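Long-range contact in nitroreductase (PDB 3PXV), which binds FMN and probably acts as an oxidoreductase of the nitroreductase family: residues Ala11-Glu22 and Leu167-His178. Residues are numbered along the deposited sequence; the frame is centred on the assembly and turned at random.
Sequences AERYSCRDFKNE and LLGHANTTKPPH. With FMN (flavin mononucleotide), chain F.
Y14 reaches across to the loop after strand 161-169 and lies along the backbone of K175, in the part of the nitroreductase fold that holds the FMN phosphate. Its CB starts 3.4 Å from K175 O, with the P177 ring beside it. CG and CD2 pass that same carbonyl oxygen, CE2 comes by K175 N, and the hydroxyl oxygen ends against the A171 methyl (OH to CB 3.1 Å), at the ring edge, with T174 OG1 farther off at 3.7 Å. Chi1 of 71°, with CG between the backbone N and the carbonyl carbon, turns the ring toward the K175 backbone. Cut back to an alanine, this position would probably leave a gap beside the K175 backbone and the A171 methyl, and the loop carrying K175 less firmly placed.

Farther along, the backbones of F19 and A171 form a single bridge: K20 N donates almost straight to H170 O (2.9 Å, 172°), and N172 N donates to D18 O (2.8 Å). The F19 ring runs in against G169, with C16 SG over its centre, 3.7 Å above the ring plane. One water joins R17 N to T173 O; another ties H170 N to the carbonyls of K20 and E22.

At the other end, both segments grip the phosphate. R13 NH1 bonds O2P and its NH2 bonds O3P, while S15 gives N to O1P and OG to O2P. K175 NZ reaches O1P at 2.6 Å, and H178 offers O3P both its backbone N and ND1. H178 NE2 also bonds I37 O of the second subunit. R17 reaches the flavin, NE to O2 and NH2 to N1. Positive charge thus gathers around the phosphate and the N1-C2=O2 edge, where R17 would probably stabilise negative charge on the reduced flavin.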
# COMPACT_ATOMS: atom_id res chain seq x y z
N ALA B 11 8.26 -10.22 7.12
CA ALA B 11 7.78 -11.05 8.22
C ALA B 11 7.95 -10.42 9.59
O ALA B 11 7.08 -10.59 10.46
CB ALA B 11 8.44 -12.44 8.21
N GLU B 12 9.07 -9.74 9.80
CA GLU B 12 9.38 -9.17 11.11
C GLU B 12 8.82 -7.78 11.40
O GLU B 12 8.83 -7.36 12.55
CB GLU B 12 10.90 -9.16 11.31
CG GLU B 12 11.65 -8.06 10.55
CD GLU B 12 13.16 -8.30 10.46
OE1 GLU B 12 13.67 -9.24 11.12
OE2 GLU B 12 13.83 -7.56 9.71
N ARG B 13 8.34 -7.08 10.37
CA ARG B 13 7.81 -5.75 10.52
C ARG B 13 6.63 -5.83 11.45
O ARG B 13 5.76 -6.64 11.26
CB ARG B 13 7.36 -5.17 9.20
CG ARG B 13 6.72 -3.76 9.32
CD ARG B 13 5.48 -3.59 8.41
NE ARG B 13 4.57 -4.69 8.69
CZ ARG B 13 3.76 -4.79 9.74
NH1 ARG B 13 3.63 -3.81 10.63
NH2 ARG B 13 3.02 -5.86 9.88
N TYR B 14 6.61 -4.96 12.45
CA TYR B 14 5.56 -4.97 13.45
C TYR B 14 5.21 -3.51 13.78
O TYR B 14 5.99 -2.60 13.47
CB TYR B 14 6.07 -5.70 14.73
CG TYR B 14 7.12 -4.90 15.52
CD1 TYR B 14 8.46 -4.96 15.20
CD2 TYR B 14 6.74 -4.10 16.61
CE1 TYR B 14 9.42 -4.23 15.91
CE2 TYR B 14 7.69 -3.37 17.34
CZ TYR B 14 9.03 -3.43 16.98
OH TYR B 14 9.97 -2.72 17.68
N SER B 15 4.05 -3.30 14.41
CA SER B 15 3.63 -1.97 14.80
C SER B 15 4.20 -1.60 16.16
O SER B 15 3.81 -2.16 17.18
CB SER B 15 2.12 -1.87 14.83
OG SER B 15 1.59 -1.85 13.52
N CYS B 16 5.13 -0.67 16.20
CA CYS B 16 5.71 -0.25 17.48
C CYS B 16 4.84 0.80 18.17
O CYS B 16 4.41 1.78 17.53
CB CYS B 16 7.12 0.32 17.25
SG CYS B 16 7.93 0.97 18.70
N ARG B 17 4.57 0.60 19.46
CA ARG B 17 3.77 1.57 20.21
C ARG B 17 4.46 2.09 21.49
O ARG B 17 3.81 2.39 22.49
CB ARG B 17 2.41 0.98 20.53
CG ARG B 17 1.56 0.79 19.31
CD ARG B 17 0.13 0.43 19.66
NE ARG B 17 -0.62 0.24 18.42
CZ ARG B 17 -0.81 -0.93 17.83
NH1 ARG B 17 -0.35 -2.06 18.37
NH2 ARG B 17 -1.50 -0.97 16.69
N ASP B 18 5.77 2.24 21.44
CA ASP B 18 6.53 2.70 22.57
C ASP B 18 7.93 3.00 22.05
O ASP B 18 8.76 2.09 21.88
CB ASP B 18 6.55 1.61 23.64
CG ASP B 18 7.31 2.01 24.88
OD1 ASP B 18 7.61 3.20 25.04
OD2 ASP B 18 7.59 1.12 25.71
N PHE B 19 8.16 4.26 21.74
CA PHE B 19 9.43 4.72 21.18
C PHE B 19 10.32 5.46 22.17
O PHE B 19 9.84 6.14 23.06
CB PHE B 19 9.15 5.70 20.03
CG PHE B 19 8.45 5.08 18.84
CD1 PHE B 19 7.07 5.06 18.76
CD2 PHE B 19 9.17 4.62 17.75
CE1 PHE B 19 6.43 4.54 17.64
CE2 PHE B 19 8.54 4.09 16.64
CZ PHE B 19 7.18 4.06 16.58
N LYS B 20 11.63 5.33 21.99
CA LYS B 20 12.63 6.08 22.74
C LYS B 20 12.63 7.47 22.11
O LYS B 20 12.09 7.65 21.00
CB LYS B 20 14.02 5.41 22.61
CG LYS B 20 14.09 3.99 23.20
CD LYS B 20 15.33 3.17 22.77
CE LYS B 20 16.49 3.25 23.73
NZ LYS B 20 16.20 2.56 25.04
N ASN B 21 13.19 8.46 22.79
CA ASN B 21 13.19 9.83 22.25
C ASN B 21 14.31 10.08 21.21
O ASN B 21 14.31 11.11 20.54
CB ASN B 21 13.18 10.90 23.37
CG ASN B 21 14.44 10.89 24.24
OD1 ASN B 21 15.27 10.00 24.14
ND2 ASN B 21 14.57 11.90 25.10
N GLU B 22 15.21 9.11 21.05
CA GLU B 22 16.32 9.22 20.12
C GLU B 22 15.88 9.34 18.66
O GLU B 22 15.17 8.49 18.14
CB GLU B 22 17.24 8.01 20.26
CG GLU B 22 18.56 8.11 19.47
CD GLU B 22 19.41 6.85 19.59
OE1 GLU B 22 18.85 5.75 19.85
OE2 GLU B 22 20.64 6.96 19.41
N LEU B 167 5.02 6.61 11.77
CA LEU B 167 5.85 7.13 12.86
C LEU B 167 7.16 6.35 12.83
O LEU B 167 7.16 5.16 12.50
CB LEU B 167 5.16 6.99 14.21
CG LEU B 167 3.71 7.45 14.30
CD1 LEU B 167 3.14 7.07 15.66
CD2 LEU B 167 3.59 8.97 14.03
N LEU B 168 8.26 7.02 13.20
CA LEU B 168 9.57 6.42 13.14
C LEU B 168 10.41 6.70 14.37
O LEU B 168 10.36 7.79 14.93
CB LEU B 168 10.32 6.94 11.91
CG LEU B 168 9.69 6.81 10.51
CD1 LEU B 168 10.55 7.52 9.50
CD2 LEU B 168 9.43 5.36 10.09
N GLY B 169 11.21 5.72 14.78
CA GLY B 169 12.13 5.88 15.89
C GLY B 169 12.77 4.56 16.26
O GLY B 169 12.84 3.66 15.45
N HIS B 170 13.28 4.48 17.48
CA HIS B 170 13.84 3.25 18.02
C HIS B 170 12.87 2.71 19.06
O HIS B 170 12.33 3.47 19.86
CB HIS B 170 15.21 3.50 18.65
CG HIS B 170 16.27 3.79 17.64
ND1 HIS B 170 16.87 2.80 16.89
CD2 HIS B 170 16.81 4.97 17.24
CE1 HIS B 170 17.74 3.36 16.06
NE2 HIS B 170 17.72 4.67 16.25
N ALA B 171 12.62 1.40 19.01
CA ALA B 171 11.68 0.76 19.96
C ALA B 171 12.21 0.77 21.39
O ALA B 171 13.36 0.40 21.64
CB ALA B 171 11.36 -0.70 19.55
N ASN B 172 11.36 1.23 22.31
CA ASN B 172 11.67 1.14 23.72
C ASN B 172 11.19 -0.24 24.11
O ASN B 172 11.92 -0.98 24.77
CB ASN B 172 10.94 2.22 24.51
CG ASN B 172 11.34 2.24 25.97
OD1 ASN B 172 12.49 1.96 26.32
ND2 ASN B 172 10.39 2.59 26.82
N THR B 173 9.97 -0.60 23.69
CA THR B 173 9.41 -1.92 23.94
C THR B 173 8.88 -2.52 22.63
O THR B 173 8.34 -1.84 21.77
CB THR B 173 8.32 -1.94 25.07
OG1 THR B 173 7.09 -1.40 24.59
CG2 THR B 173 8.78 -1.16 26.31
N THR B 174 9.09 -3.82 22.51
CA THR B 174 8.74 -4.61 21.33
C THR B 174 7.30 -5.21 21.33
O THR B 174 6.54 -5.12 22.32
CB THR B 174 9.81 -5.74 21.21
OG1 THR B 174 10.80 -5.31 20.26
CG2 THR B 174 9.22 -7.09 20.81
N LYS B 175 6.92 -5.74 20.17
CA LYS B 175 5.66 -6.45 20.00
C LYS B 175 5.79 -7.43 18.81
O LYS B 175 6.45 -7.12 17.82
CB LYS B 175 4.53 -5.46 19.74
CG LYS B 175 3.32 -6.02 19.06
CD LYS B 175 2.37 -4.94 18.64
CE LYS B 175 1.20 -5.53 17.87
NZ LYS B 175 1.60 -6.30 16.65
N PRO B 176 5.22 -8.64 18.93
CA PRO B 176 5.32 -9.48 17.74
C PRO B 176 4.38 -8.97 16.66
O PRO B 176 3.37 -8.33 16.96
CB PRO B 176 4.84 -10.86 18.22
CG PRO B 176 4.83 -10.79 19.70
CD PRO B 176 4.74 -9.38 20.10
N PRO B 177 4.70 -9.23 15.41
CA PRO B 177 3.73 -8.82 14.40
C PRO B 177 2.47 -9.69 14.49
O PRO B 177 2.49 -10.71 15.13
CB PRO B 177 4.46 -9.03 13.07
CG PRO B 177 5.66 -9.85 13.40
CD PRO B 177 5.97 -9.70 14.85
N HIS B 178 1.40 -9.26 13.85
CA HIS B 178 0.17 -10.03 13.78
C HIS B 178 0.49 -11.39 13.15
O HIS B 178 1.36 -11.49 12.27
CB HIS B 178 -0.88 -9.28 12.94
CG HIS B 178 -0.59 -9.26 11.48
ND1 HIS B 178 0.31 -8.40 10.91
CD2 HIS B 178 -1.10 -10.01 10.46
CE1 HIS B 178 0.36 -8.61 9.60
NE2 HIS B 178 -0.49 -9.58 9.30
N1 FMN F . -2.12 1.55 15.08
C2 FMN F . -2.24 2.51 16.05
O2 FMN F . -1.88 2.32 17.21
N3 FMN F . -2.77 3.73 15.73
C4 FMN F . -3.19 4.02 14.46
O4 FMN F . -3.66 5.13 14.24
C4A FMN F . -3.07 3.04 13.47
N5 FMN F . -3.47 3.28 12.18
C5A FMN F . -3.11 2.41 11.18
C6 FMN F . -3.30 2.80 9.85
C7 FMN F . -2.94 1.95 8.80
C7M FMN F . -3.15 2.41 7.41
C8 FMN F . -2.40 0.71 9.10
C8M FMN F . -2.00 -0.24 8.03
C9 FMN F . -2.21 0.32 10.43
C9A FMN F . -2.57 1.18 11.49
N10 FMN F . -2.40 0.83 12.81
C10 FMN F . -2.53 1.80 13.79
C1' FMN F . -1.53 -0.35 13.13
C2' FMN F . -2.36 -1.62 13.09
O2' FMN F . -3.09 -1.71 14.30
C3' FMN F . -1.43 -2.82 12.89
O3' FMN F . -0.75 -2.74 11.66
C4' FMN F . -2.23 -4.11 12.91
O4' FMN F . -2.79 -4.22 14.19
C5' FMN F . -1.38 -5.34 12.61
O5' FMN F . -0.31 -5.43 13.53
P FMN F . 1.21 -5.33 13.05
O1P FMN F . 2.06 -5.28 14.28
O2P FMN F . 1.49 -4.07 12.21
O3P FMN F . 1.45 -6.59 12.29
O HOH W 1 5.86 -1.77 20.86
O HOH W 2 13.14 6.91 18.78